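Beta-glucuronidase (uncultured Clostridium sp., PDB 6U7J) probably hydrolyses beta-glucuronide conjugates, releasing glucuronic acid, and belongs to the gut microbial enzymes associated with reactivating estrogens. Local coordinates at residues B[418-423]-B[456-461]; B[452-457]-B[491-496]; B[446-451]-B[466-471]. One frame throughout, in Å; residues are numbered along the deposited sequence.

Contact 1: residues B[418-423]-B[456-461]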
loop_
_atom_site.group_PDB
_atom_site.type_symbol
_atom_site.label_atom_id
_atom_site.label_comp_id
_atom_site.label_asym_id
_atom_site.label_seq_id
_atom_site.Cartn_x
_atom_site.Cartn_y
_atom_site.Cartn_z
ATOM N N PRO B 418 -32.035 -6.835 -14.051
ATOM C CA PRO B 418 -32.762 -6.125 -15.108
ATOM C C PRO B 418 -33.620 -5.035 -14.491
ATOM O O PRO B 418 -33.968 -5.074 -13.313
ATOM C CB PRO B 418 -33.632 -7.226 -15.734
ATOM C CG PRO B 418 -33.969 -8.098 -14.558
ATOM C CD PRO B 418 -32.730 -8.077 -13.658
ATOM N N HIS B 419 -33.968 -4.044 -15.313
ATOM C CA HIS B 419 -34.842 -2.967 -14.847
ATOM C C HIS B 419 -36.281 -3.485 -14.859
ATOM O O HIS B 419 -37.114 -3.118 -15.692
ATOM C CB HIS B 419 -34.677 -1.726 -15.708
ATOM C CG HIS B 419 -35.240 -0.488 -15.079
ATOM N ND1 HIS B 419 -35.991 0.433 -15.779
ATOM C CD2 HIS B 419 -35.156 -0.018 -13.810
ATOM C CE1 HIS B 419 -36.347 1.414 -14.969
ATOM N NE2 HIS B 419 -35.856 1.163 -13.770
ATOM N N SER B 420 -36.554 -4.384 -13.914
ATOM C CA SER B 420 -37.781 -5.169 -13.912
ATOM C C SER B 420 -38.961 -4.429 -13.281
ATOM O O SER B 420 -40.013 -5.037 -13.062
ATOM C CB SER B 420 -37.544 -6.509 -13.198
ATOM O OG SER B 420 -37.144 -6.325 -11.848
ATOM N N SER B 421 -38.796 -3.143 -12.977
ATOM C CA SER B 421 -39.909 -2.292 -12.578
ATOM C C SER B 421 -40.772 -1.864 -13.758
ATOM O O SER B 421 -41.896 -1.405 -13.543
ATOM C CB SER B 421 -39.380 -1.043 -11.888
ATOM O OG SER B 421 -38.629 -0.292 -12.830
ATOM N N GLU B 422 -40.262 -1.986 -14.988
ATOM C CA GLU B 422 -41.008 -1.607 -16.181
ATOM C C GLU B 422 -42.054 -2.664 -16.517
ATOM O O GLU B 422 -41.771 -3.865 -16.485
ATOM C CB GLU B 422 -40.062 -1.433 -17.373
ATOM C CG GLU B 422 -38.981 -0.370 -17.173
ATOM C CD GLU B 422 -37.961 -0.331 -18.315
ATOM O OE1 GLU B 422 -38.310 -0.714 -19.453
ATOM O OE2 GLU B 422 -36.802 0.082 -18.074
ATOM N N GLU B 423 -43.266 -2.210 -16.858
ATOM C CA GLU B 423 -44.340 -3.150 -17.174
ATOM C C GLU B 423 -43.990 -4.009 -18.382
ATOM O O GLU B 423 -44.280 -5.214 -18.404
ATOM C CB GLU B 423 -45.654 -2.402 -17.416
ATOM C CG GLU B 423 -46.848 -3.312 -17.735
ATOM C CD GLU B 423 -47.110 -4.362 -16.656
ATOM O OE1 GLU B 423 -47.357 -5.540 -17.002
ATOM O OE2 GLU B 423 -47.060 -4.015 -15.462
ATOM N N ASP B 456 -40.940 -4.373 -8.445
ATOM C CA ASP B 456 -40.589 -5.533 -9.253
ATOM C C ASP B 456 -41.839 -6.136 -9.875
ATOM O O ASP B 456 -42.915 -6.150 -9.270
ATOM C CB ASP B 456 -39.884 -6.611 -8.425
ATOM C CG ASP B 456 -39.612 -7.868 -9.243
ATOM O OD1 ASP B 456 -39.062 -7.725 -10.353
ATOM O OD2 ASP B 456 -39.967 -8.984 -8.812
ATOM N N LYS B 457 -41.684 -6.659 -11.090
ATOM C CA LYS B 457 -42.813 -7.236 -11.797
ATOM C C LYS B 457 -42.527 -8.608 -12.393
ATOM O O LYS B 457 -43.352 -9.102 -13.166
ATOM C CB LYS B 457 -43.290 -6.267 -12.881
ATOM C CG LYS B 457 -44.018 -5.055 -12.291
ATOM C CD LYS B 457 -44.341 -4.009 -13.330
ATOM C CE LYS B 457 -44.867 -2.756 -12.670
ATOM N NZ LYS B 457 -43.863 -2.178 -11.726
ATOM N N ILE B 458 -41.412 -9.261 -12.040
ATOM C CA ILE B 458 -41.062 -10.513 -12.707
ATOM C C ILE B 458 -40.735 -11.659 -11.752
ATOM O O ILE B 458 -40.719 -12.824 -12.168
ATOM C CB ILE B 458 -39.888 -10.309 -13.689
ATOM C CG1 ILE B 458 -38.562 -10.113 -12.939
ATOM C CG2 ILE B 458 -40.165 -9.153 -14.641
ATOM C CD1 ILE B 458 -37.324 -10.262 -13.852
ATOM N N SER B 459 -40.482 -11.372 -10.475
ATOM C CA SER B 459 -39.994 -12.442 -9.607
ATOM C C SER B 459 -41.044 -13.513 -9.347
ATOM O O SER B 459 -40.680 -14.623 -8.930
ATOM C CB SER B 459 -39.486 -11.892 -8.270
ATOM O OG SER B 459 -38.206 -11.302 -8.435
ATOM N N GLN B 460 -42.328 -13.227 -9.594
ATOM C CA GLN B 460 -43.345 -14.268 -9.469
ATOM C C GLN B 460 -43.068 -15.462 -10.384
ATOM O O GLN B 460 -43.555 -16.562 -10.105
ATOM C CB GLN B 460 -44.735 -13.701 -9.761
ATOM C CG GLN B 460 -44.938 -13.236 -11.203
ATOM C CD GLN B 460 -44.478 -11.800 -11.407
ATOM O OE1 GLN B 460 -43.818 -11.228 -10.540
ATOM N NE2 GLN B 460 -44.820 -11.214 -12.552
ATOM N N PHE B 461 -42.285 -15.281 -11.453
ATOM C CA PHE B 461 -41.991 -16.376 -12.370
ATOM C C PHE B 461 -40.882 -17.294 -11.875
ATOM O O PHE B 461 -40.665 -18.347 -12.485
ATOM C CB PHE B 461 -41.605 -15.830 -13.755
ATOM C CG PHE B 461 -42.648 -14.921 -14.367
ATOM C CD1 PHE B 461 -43.967 -15.324 -14.476
ATOM C CD2 PHE B 461 -42.305 -13.662 -14.830
ATOM C CE1 PHE B 461 -44.926 -14.485 -15.032
ATOM C CE2 PHE B 461 -43.259 -12.823 -15.392
ATOM C CZ PHE B 461 -44.572 -13.237 -15.491
#
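Asp456 OD1 accepts from Ser420 across the contact and from the backbone of its own loop. Ser420 OG donates to Asp456 OD1 over 2.8 Å, arriving on the anti side and close to the carboxylate plane. Ile458 N also reaches Asp456 OD1, at 3.3 Å, but comes from above that plane, 54° out of it, and closes an Asx turn. The other oxygen, Asp456 OD2, takes Ser459 N at 3.0 Å on its syn side, an Asx motif that spans one residue more. With CG anti to the backbone N (chi1 176°), the aspartate folds its carboxylate forward over the amides of the residues that follow it, and these bonds together fix its rotation. Both segments belong to loops that leave the C-terminal ends of neighbouring parallel strands, 409-416 and 445-449, in the TIM barrel domain. The first loop makes an inverse gamma turn centred on His419 and a type I turn from His419 to Glu422, and Lys457 uses the carbonyls of its two inner residues, Ser420 and Ser421. Lys457 N approaches Ser420 O at 3.1 Å, a weak bond with an angle of only 125° at the hydrogen. Lys457 NZ makes the firmer link, 2.8 Å to Ser421 O; the chain runs extended until a bend at its last torsion brings the ammonium to that carbonyl, and Glu455 O accepts from it as well. Glu423 crosses this lysine at about a right angle, but its OE2 meets the methylene Lys457 CD at 3.5 Å, while its charge is paired with Arg426 of helix 424-439. Beside the polar network, Ile458 CG1 lies 3.8 Å from Ser420 CB, and Ile458 CD1 extends to Pro418 CG at 4.1 Å.

Contact 2: residues B[452-457]-B[491-496]. Unlike the reference sequence in segment 452-457: Glu455 (reference Asp).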
loop_
_atom_site.group_PDB
_atom_site.type_symbol
_atom_site.label_atom_id
_atom_site.label_comp_id
_atom_site.label_asym_id
_atom_site.label_seq_id
_atom_site.Cartn_x
_atom_site.Cartn_y
_atom_site.Cartn_z
ATOM N N ASP B 452 -36.694 -1.862 -6.474
ATOM C CA ASP B 452 -37.412 -1.952 -5.207
ATOM C C ASP B 452 -38.462 -3.061 -5.259
ATOM O O ASP B 452 -39.079 -3.310 -6.302
ATOM C CB ASP B 452 -38.071 -0.608 -4.871
ATOM C CG ASP B 452 -37.055 0.532 -4.719
ATOM O OD1 ASP B 452 -35.954 0.291 -4.170
ATOM O OD2 ASP B 452 -37.359 1.677 -5.138
ATOM N N VAL B 453 -38.660 -3.737 -4.123
ATOM C CA VAL B 453 -39.578 -4.874 -4.088
ATOM C C VAL B 453 -40.994 -4.453 -4.468
ATOM O O VAL B 453 -41.724 -5.216 -5.113
ATOM C CB VAL B 453 -39.545 -5.552 -2.704
ATOM C CG1 VAL B 453 -39.834 -4.538 -1.594
ATOM C CG2 VAL B 453 -40.534 -6.705 -2.656
ATOM N N GLU B 454 -41.399 -3.236 -4.098
ATOM C CA GLU B 454 -42.717 -2.742 -4.485
ATOM C C GLU B 454 -42.861 -2.636 -5.999
ATOM O O GLU B 454 -43.960 -2.824 -6.529
ATOM C CB GLU B 454 -42.979 -1.377 -3.841
ATOM C CG GLU B 454 -42.876 -1.384 -2.328
ATOM C CD GLU B 454 -41.466 -1.082 -1.844
ATOM O OE1 GLU B 454 -40.556 -0.967 -2.702
ATOM O OE2 GLU B 454 -41.268 -0.962 -0.611
ATOM N N GLU B 455 -41.770 -2.360 -6.713
ATOM C CA GLU B 455 -41.850 -2.110 -8.141
ATOM C C GLU B 455 -41.538 -3.324 -9.005
ATOM O O GLU B 455 -41.861 -3.305 -10.198
ATOM C CB GLU B 455 -40.908 -0.966 -8.517
ATOM C CG GLU B 455 -41.081 0.258 -7.639
ATOM C CD GLU B 455 -41.322 1.521 -8.446
ATOM O OE1 GLU B 455 -40.976 2.614 -7.948
ATOM O OE2 GLU B 455 -41.853 1.421 -9.579
ATOM N N ASP B 456 -40.940 -4.373 -8.445
ATOM C CA ASP B 456 -40.589 -5.533 -9.253
ATOM C C ASP B 456 -41.839 -6.136 -9.875
ATOM O O ASP B 456 -42.915 -6.150 -9.270
ATOM C CB ASP B 456 -39.884 -6.611 -8.425
ATOM C CG ASP B 456 -39.612 -7.868 -9.243
ATOM O OD1 ASP B 456 -39.062 -7.725 -10.353
ATOM O OD2 ASP B 456 -39.967 -8.984 -8.812
ATOM N N LYS B 457 -41.684 -6.659 -11.090
ATOM C CA LYS B 457 -42.813 -7.236 -11.797
ATOM C C LYS B 457 -42.527 -8.608 -12.393
ATOM O O LYS B 457 -43.352 -9.102 -13.166
ATOM C CB LYS B 457 -43.290 -6.267 -12.881
ATOM C CG LYS B 457 -44.018 -5.055 -12.291
ATOM C CD LYS B 457 -44.341 -4.009 -13.330
ATOM C CE LYS B 457 -44.867 -2.756 -12.670
ATOM N NZ LYS B 457 -43.863 -2.178 -11.726
ATOM N N LEU B 491 -35.834 -7.846 3.479
ATOM C CA LEU B 491 -35.983 -9.290 3.355
ATOM C C LEU B 491 -37.426 -9.717 3.587
ATOM O O LEU B 491 -37.965 -10.554 2.848
ATOM C CB LEU B 491 -35.072 -9.997 4.363
ATOM C CG LEU B 491 -33.579 -10.028 4.068
ATOM C CD1 LEU B 491 -32.853 -10.678 5.237
ATOM C CD2 LEU B 491 -33.340 -10.785 2.766
ATOM N N ILE B 492 -38.067 -9.148 4.611
ATOM C CA ILE B 492 -39.407 -9.592 4.969
ATOM C C ILE B 492 -40.414 -9.148 3.910
ATOM O O ILE B 492 -41.349 -9.890 3.581
ATOM C CB ILE B 492 -39.774 -9.096 6.380
ATOM C CG1 ILE B 492 -38.893 -9.790 7.425
ATOM C CG2 ILE B 492 -41.236 -9.385 6.685
ATOM C CD1 ILE B 492 -39.050 -9.223 8.823
ATOM N N LYS B 493 -40.219 -7.954 3.334
ATOM C CA LYS B 493 -41.090 -7.506 2.247
ATOM C C LYS B 493 -40.985 -8.420 1.021
ATOM O O LYS B 493 -41.999 -8.728 0.382
ATOM C CB LYS B 493 -40.773 -6.054 1.876
ATOM C CG LYS B 493 -41.069 -5.081 3.017
ATOM C CD LYS B 493 -41.190 -3.628 2.566
ATOM C CE LYS B 493 -39.890 -3.108 1.987
ATOM N NZ LYS B 493 -39.869 -1.615 1.888
ATOM N N TRP B 494 -39.774 -8.878 0.682
ATOM C CA TRP B 494 -39.620 -9.778 -0.466
ATOM C C TRP B 494 -40.311 -11.117 -0.212
ATOM O O TRP B 494 -40.904 -11.709 -1.124
ATOM C CB TRP B 494 -38.133 -10.001 -0.785
ATOM C CG TRP B 494 -37.448 -8.855 -1.498
ATOM C CD1 TRP B 494 -36.621 -7.926 -0.943
ATOM C CD2 TRP B 494 -37.529 -8.536 -2.895
ATOM N NE1 TRP B 494 -36.187 -7.041 -1.901
ATOM C CE2 TRP B 494 -36.728 -7.395 -3.109
ATOM C CE3 TRP B 494 -38.206 -9.100 -3.985
ATOM C CZ2 TRP B 494 -36.582 -6.807 -4.364
ATOM C CZ3 TRP B 494 -38.062 -8.515 -5.233
ATOM C CH2 TRP B 494 -37.256 -7.380 -5.412
ATOM N N HIS B 495 -40.235 -11.620 1.018
ATOM C CA HIS B 495 -40.881 -12.894 1.314
ATOM C C HIS B 495 -42.395 -12.756 1.318
ATOM O O HIS B 495 -43.108 -13.622 0.793
ATOM C CB HIS B 495 -40.409 -13.427 2.658
ATOM C CG HIS B 495 -41.011 -14.746 3.016
ATOM N ND1 HIS B 495 -40.889 -15.858 2.210
ATOM C CD2 HIS B 495 -41.734 -15.135 4.093
ATOM C CE1 HIS B 495 -41.510 -16.877 2.776
ATOM N NE2 HIS B 495 -42.031 -16.464 3.918
ATOM N N GLU B 496 -42.903 -11.673 1.902
ATOM C CA GLU B 496 -44.347 -11.489 1.949
ATOM C C GLU B 496 -44.927 -11.318 0.548
ATOM O O GLU B 496 -46.014 -11.830 0.259
ATOM C CB GLU B 496 -44.694 -10.297 2.846
ATOM C CG GLU B 496 -44.778 -10.667 4.327
ATOM C CD GLU B 496 -44.904 -9.456 5.243
ATOM O OE1 GLU B 496 -44.760 -8.314 4.751
ATOM O OE2 GLU B 496 -45.140 -9.647 6.463
#
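Val453 sits over one face of the Trp494 indole, with its CB 3.5 Å from the centroid of the six-membered ring and 18° off the ring normal, a CH-pi contact over the face. Val453 CG2, anti to the valine N, reaches back over the ring fusion, 3.5 Å from Trp494 CD2. Val453 belongs to the loop that follows barrel strand 445-449, where residues 453-455 have helical backbone angles without regular helical bonds, whereas Trp494 projects from helix 480-498, which follows strand 465-468 in the TIM barrel domain. Met449 and Ile467 of these two strands pack on the indole from the side opposite Val453, and Trp494 NE1 donates to Asp490 one helical turn earlier. Asp456 touches more loosely, its CB 4.1 Å from Trp494 CH2. Toward solvent the contact thins to one ion pair between long chains. Lys493 NZ meets Glu454 OE2 at 2.9 Å, nearly along the C-O axis of that oxygen; the lysine bends at chi3 (-63°) to bring its ammonium there. Lys493 CE passes Val453 CG1 at 3.9 Å on the way. A further lysine of the helix, Lys497, donates to the carbonyls of Val453 and Asp456.

Contact 3: residues B[446-451]-B[466-471]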
loop_
_atom_site.group_PDB
_atom_site.type_symbol
_atom_site.label_atom_id
_atom_site.label_comp_id
_atom_site.label_asym_id
_atom_site.label_seq_id
_atom_site.Cartn_x
_atom_site.Cartn_y
_atom_site.Cartn_z
ATOM N N THR B 446 -34.180 -18.786 -11.516
ATOM C CA THR B 446 -34.154 -17.515 -10.790
ATOM C C THR B 446 -33.544 -16.417 -11.656
ATOM O O THR B 446 -33.165 -16.629 -12.813
ATOM C CB THR B 446 -33.391 -17.630 -9.463
ATOM O OG1 THR B 446 -33.549 -16.420 -8.712
ATOM C CG2 THR B 446 -31.907 -17.852 -9.702
ATOM N N GLY B 447 -33.499 -15.222 -11.076
ATOM C CA GLY B 447 -32.813 -14.057 -11.610
ATOM C C GLY B 447 -32.672 -13.091 -10.453
ATOM O O GLY B 447 -33.462 -13.131 -9.507
ATOM N N THR B 448 -31.648 -12.242 -10.504
ATOM C CA THR B 448 -31.355 -11.402 -9.356
ATOM C C THR B 448 -31.971 -10.020 -9.516
ATOM O O THR B 448 -32.027 -9.459 -10.613
ATOM C CB THR B 448 -29.850 -11.256 -9.111
ATOM O OG1 THR B 448 -29.269 -10.449 -10.148
ATOM C CG2 THR B 448 -29.188 -12.618 -9.066
ATOM N N MET B 449 -32.396 -9.466 -8.386
ATOM C CA MET B 449 -33.124 -8.210 -8.320
ATOM C C MET B 449 -32.231 -7.091 -7.823
ATOM O O MET B 449 -31.444 -7.276 -6.889
ATOM C CB MET B 449 -34.312 -8.323 -7.357
ATOM C CG MET B 449 -35.395 -9.285 -7.789
ATOM S SD MET B 449 -36.320 -8.559 -9.131
ATOM C CE MET B 449 -35.678 -9.526 -10.501
ATOM N N ASN B 450 -32.409 -5.910 -8.403
ATOM C CA ASN B 450 -31.945 -4.694 -7.756
ATOM C C ASN B 450 -33.024 -3.632 -7.573
ATOM O O ASN B 450 -32.869 -2.799 -6.679
ATOM C CB ASN B 450 -30.764 -4.086 -8.526
ATOM C CG ASN B 450 -31.211 -3.254 -9.683
ATOM O OD1 ASN B 450 -31.745 -3.778 -10.657
ATOM N ND2 ASN B 450 -31.030 -1.944 -9.584
ATOM N N VAL B 451 -34.114 -3.639 -8.358
ATOM C CA VAL B 451 -35.182 -2.641 -8.221
ATOM C C VAL B 451 -35.902 -2.851 -6.893
ATOM O O VAL B 451 -35.766 -3.907 -6.267
ATOM C CB VAL B 451 -36.197 -2.707 -9.379
ATOM C CG1 VAL B 451 -35.524 -2.532 -10.743
ATOM C CG2 VAL B 451 -36.981 -4.012 -9.321
ATOM N N CYS B 466 -33.942 -13.847 -5.604
ATOM C CA CYS B 466 -32.533 -13.505 -5.414
ATOM C C CYS B 466 -32.420 -11.985 -5.444
ATOM O O CYS B 466 -32.841 -11.357 -6.423
ATOM C CB CYS B 466 -31.689 -14.137 -6.522
ATOM S SG CYS B 466 -31.486 -15.922 -6.356
ATOM N N ILE B 467 -31.874 -11.389 -4.386
ATOM C CA ILE B 467 -31.782 -9.937 -4.304
ATOM C C ILE B 467 -30.333 -9.512 -4.092
ATOM O O ILE B 467 -29.582 -10.143 -3.336
ATOM C CB ILE B 467 -32.696 -9.354 -3.198
ATOM C CG1 ILE B 467 -32.199 -9.741 -1.797
ATOM C CG2 ILE B 467 -34.132 -9.828 -3.406
ATOM C CD1 ILE B 467 -32.982 -9.096 -0.674
ATOM N N ASN B 468 -29.949 -8.444 -4.790
ATOM C CA ASN B 468 -28.652 -7.799 -4.646
ATOM C C ASN B 468 -28.854 -6.545 -3.801
ATOM O O ASN B 468 -29.552 -5.615 -4.221
ATOM C CB ASN B 468 -28.064 -7.434 -6.010
ATOM C CG ASN B 468 -27.648 -8.658 -6.827
ATOM O OD1 ASN B 468 -27.692 -9.792 -6.345
ATOM N ND2 ASN B 468 -27.230 -8.425 -8.070
ATOM N N ARG B 469 -28.252 -6.516 -2.618
ATOM C CA ARG B 469 -28.577 -5.486 -1.644
ATOM C C ARG B 469 -27.300 -5.004 -0.987
ATOM O O ARG B 469 -26.521 -5.815 -0.481
ATOM C CB ARG B 469 -29.552 -6.020 -0.586
ATOM C CG ARG B 469 -31.012 -6.013 -1.049
ATOM C CD ARG B 469 -31.429 -4.607 -1.393
ATOM N NE ARG B 469 -32.777 -4.487 -1.932
ATOM C CZ ARG B 469 -33.042 -4.286 -3.219
ATOM N NH1 ARG B 469 -32.045 -4.216 -4.101
ATOM N NH2 ARG B 469 -34.300 -4.143 -3.633
ATOM N N TYR B 470 -27.101 -3.691 -0.980
ATOM C CA TYR B 470 -25.870 -3.080 -0.512
ATOM C C TYR B 470 -26.173 -2.017 0.531
ATOM O O TYR B 470 -25.729 -0.864 0.449
ATOM C CB TYR B 470 -25.092 -2.491 -1.679
ATOM C CG TYR B 470 -24.559 -3.508 -2.641
ATOM C CD1 TYR B 470 -23.329 -4.099 -2.425
ATOM C CD2 TYR B 470 -25.278 -3.871 -3.781
ATOM C CE1 TYR B 470 -22.809 -5.011 -3.300
ATOM C CE2 TYR B 470 -24.759 -4.798 -4.690
ATOM C CZ TYR B 470 -23.521 -5.362 -4.433
ATOM O OH TYR B 470 -22.971 -6.278 -5.285
ATOM N N PHE B 471 -26.965 -2.398 1.525
ATOM C CA PHE B 471 -27.144 -1.536 2.677
ATOM C C PHE B 471 -25.806 -1.342 3.376
ATOM O O PHE B 471 -25.032 -2.285 3.548
ATOM C CB PHE B 471 -28.189 -2.134 3.613
ATOM C CG PHE B 471 -29.586 -2.145 3.023
ATOM C CD1 PHE B 471 -30.235 -0.955 2.719
ATOM C CD2 PHE B 471 -30.239 -3.334 2.763
ATOM C CE1 PHE B 471 -31.520 -0.960 2.174
ATOM C CE2 PHE B 471 -31.521 -3.343 2.225
ATOM C CZ PHE B 471 -32.160 -2.158 1.938
HETATM O O HOH W 1 -35.688 -13.025 -7.856
#
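Arg469 reaches across to bind two successive carbonyls of segment 446-451. Its bend at chi2 (-59°) brings the guanidinium up to Val451 O, 3.0 Å from NH2 and in the guanidinium plane, and to Asn450 O, 3.1 Å from NH1. Both donors stand above the carbonyl planes they serve. NH1 is shared with Asn468 O at 2.9 Å, and NE forms a salt bridge with Asp490, so each guanidinium nitrogen has a partner. Behind this group, strands 446-449 and 466-468 run parallel, their axes 26° apart, as neighbouring staves of the TIM barrel. Met449 is bonded twice to strand 466-468, through its N and its O: its N donates to Cys466 O at 2.8 Å, and its O accepts from Asn468 N at 2.8 Å. Earlier in the strands a water bridges Gly447 O and Cys466 N. Met449 CB rests 4.2 Å from Ile467 CG2, but bends at chi2 (-74°) and chi3 carry the thioether away to Asp456 and Ser459. On the opposite sheet face, Thr448 splits its branches: CG2 packs 3.9 Å from Cys466 CB, while OG1 bonds to Asn416 OD1 of strand 409-416. Asn468 lies obliquely across this threonine, its OD1 accepting from Thr505 and its ND2 donating to Glu417.

Contact 3 is the buried one, joining neighbouring barrel strands through two direct backbone bonds, a bridging water, side chains on both sheet faces and an arginine beyond the strand ends. Contacts 1 and 2 are partly buried and lie farther from the chain's centre, where the 452-461 loop meets both the loop before helix 424-439 and helix 480-498. Contact 1 is mainly polar; contact 2 is mainly apolar with a charged rim. Asp456 and Lys457 belong to both, though Lys457 touches across contact 1 alone. Met449 ties all three together: its sulfur lies 3.1 Å from Asp456 OD1, and its CG packs 3.6 Å from Trp494 CH2.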